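Local coordinates for cell shape determining protein MreC (Streptococcus pneumoniae, PDB 2QF4) that helps form and maintain cell shape, probably as part of the elongasome that synthesizes peripheral peptidoglycan, and is captured here as its major extracellular domain, at residues Lys53-Glu56 against Asn57-Ile60. Numbering follows the deposited sequence. Where two conformers were deposited one is given.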
loop_
_atom_site.group_PDB
_atom_site.type_symbol
_atom_site.label_atom_id
_atom_site.label_comp_id
_atom_site.label_asym_id
_atom_site.label_seq_id
_atom_site.Cartn_x
_atom_site.Cartn_y
_atom_site.Cartn_z
ATOM N N LYS A 53 -10.935 -5.483 -6.850
ATOM C CA LYS A 53 -11.835 -5.836 -7.940
ATOM C C LYS A 53 -12.374 -4.570 -8.572
ATOM O O LYS A 53 -12.758 -3.636 -7.871
ATOM C CB LYS A 53 -12.978 -6.648 -7.401
ATOM C CG LYS A 53 -13.970 -7.090 -8.458
ATOM C CD LYS A 53 -14.875 -8.141 -7.893
ATOM C CE LYS A 53 -15.291 -9.138 -8.947
ATOM N NZ LYS A 53 -16.623 -9.746 -8.650
ATOM N N VAL A 54 -12.392 -4.547 -9.901
ATOM C CA VAL A 54 -13.031 -3.496 -10.667
ATOM C C VAL A 54 -14.299 -4.052 -11.310
ATOM O O VAL A 54 -14.231 -5.038 -12.064
ATOM C CB VAL A 54 -12.086 -2.962 -11.748
ATOM C CG1 VAL A 54 -12.762 -1.872 -12.544
ATOM C CG2 VAL A 54 -10.764 -2.462 -11.104
ATOM N N GLU A 55 -15.443 -3.446 -11.007
ATOM C CA GLU A 55 -16.703 -3.716 -11.719
ATOM C C GLU A 55 -16.969 -2.556 -12.659
ATOM O O GLU A 55 -16.224 -1.605 -12.714
ATOM C CB GLU A 55 -17.864 -3.914 -10.756
ATOM C CG GLU A 55 -17.634 -4.969 -9.672
ATOM C CD GLU A 55 -17.509 -6.381 -10.197
ATOM O OE1 GLU A 55 -18.483 -7.156 -10.061
ATOM O OE2 GLU A 55 -16.425 -6.726 -10.725
ATOM N N GLU A 56 -18.045 -2.635 -13.444
ATOM C CA GLU A 56 -18.306 -1.561 -14.405
ATOM C C GLU A 56 -18.519 -0.222 -13.711
ATOM O O GLU A 56 -18.018 0.804 -14.173
ATOM C CB GLU A 56 -19.502 -1.878 -15.294
ATOM C CG GLU A 56 -19.794 -0.829 -16.383
ATOM C CD GLU A 56 -18.715 -0.704 -17.440
ATOM O OE1 GLU A 56 -17.772 -1.522 -17.452
ATOM O OE2 GLU A 56 -18.825 0.226 -18.279
ATOM N N ASN A 57 -19.232 -0.218 -12.573
ATOM C CA ASN A 57 -19.563 1.040 -11.899
ATOM C C ASN A 57 -19.138 1.148 -10.431
ATOM O O ASN A 57 -19.528 2.088 -9.750
ATOM C CB ASN A 57 -21.067 1.332 -12.043
ATOM C CG ASN A 57 -21.471 1.533 -13.474
ATOM O OD1 ASN A 57 -20.935 2.397 -14.162
ATOM N ND2 ASN A 57 -22.385 0.724 -13.938
ATOM N N SER A 58 -18.341 0.194 -9.953
ATOM C CA SER A 58 -17.846 0.201 -8.580
ATOM C C SER A 58 -16.501 -0.463 -8.559
ATOM O O SER A 58 -16.137 -1.200 -9.490
ATOM C CB SER A 58 -18.813 -0.546 -7.645
ATOM O OG SER A 58 -18.967 -1.915 -7.980
ATOM N N THR A 59 -15.787 -0.228 -7.461
ATOM C CA THR A 59 -14.448 -0.756 -7.243
ATOM C C THR A 59 -14.331 -1.142 -5.769
ATOM O O THR A 59 -14.738 -0.405 -4.894
ATOM C CB THR A 59 -13.367 0.313 -7.542
ATOM O OG1 THR A 59 -13.458 0.692 -8.911
ATOM C CG2 THR A 59 -11.950 -0.196 -7.303
ATOM N N ILE A 60 -13.774 -2.313 -5.496
ATOM C CA ILE A 60 -13.485 -2.735 -4.134
ATOM C C ILE A 60 -11.987 -2.507 -3.853
ATOM O O ILE A 60 -11.113 -2.845 -4.674
ATOM C CB ILE A 60 -13.834 -4.215 -3.877
ATOM C CG1 ILE A 60 -15.308 -4.486 -4.246
ATOM C CG2 ILE A 60 -13.534 -4.562 -2.401
ATOM C CD1 ILE A 60 -15.756 -5.925 -3.974
#
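The side-chain amide of Asn57 lies against CG of Glu56 at the tip of a tight beta hairpin, ND2 3.9 Å from that carbon; the carboxylate points away from the amide, their planes 79° apart. OD1 of Asn57 bonds to the hydroxyl of Ser32. The same hydroxyl is also hydrogen-bonded to O of Glu56, so one serine ties down both central residues of the turn. Across the next pair, Glu55 N donates to Ser58 O at 2.8 Å, and CB of Glu55 rests 3.6 Å from Ser58 OG. In one of its two conformers Glu55 bends at chi2 (-66°), and OE1 comes to 3.5 Å from Lys53 NZ, two residues back along the chain, a long and weak salt bridge. Where the strands pair regularly, Ile60 N reaches Lys53 O at 2.9 Å in the carbonyl plane; the return bond, Lys53 N to Ile60 O, is weak at 3.4 Å. CG2 of Thr59 packs 3.6 Å from Lys53 O, while Thr59 OG1 bonds to Ala29 O. Val54 and Thr59, a non-hydrogen-bonded pair, share a face and both touch Ala35; from the other face Ile60 reaches Thr26. The hairpin links strands 46-54 and 59-63 in one of two six-stranded antiparallel barrels of this alpha-lytic-protease-like fold, strand 24-27 alongside 59-63.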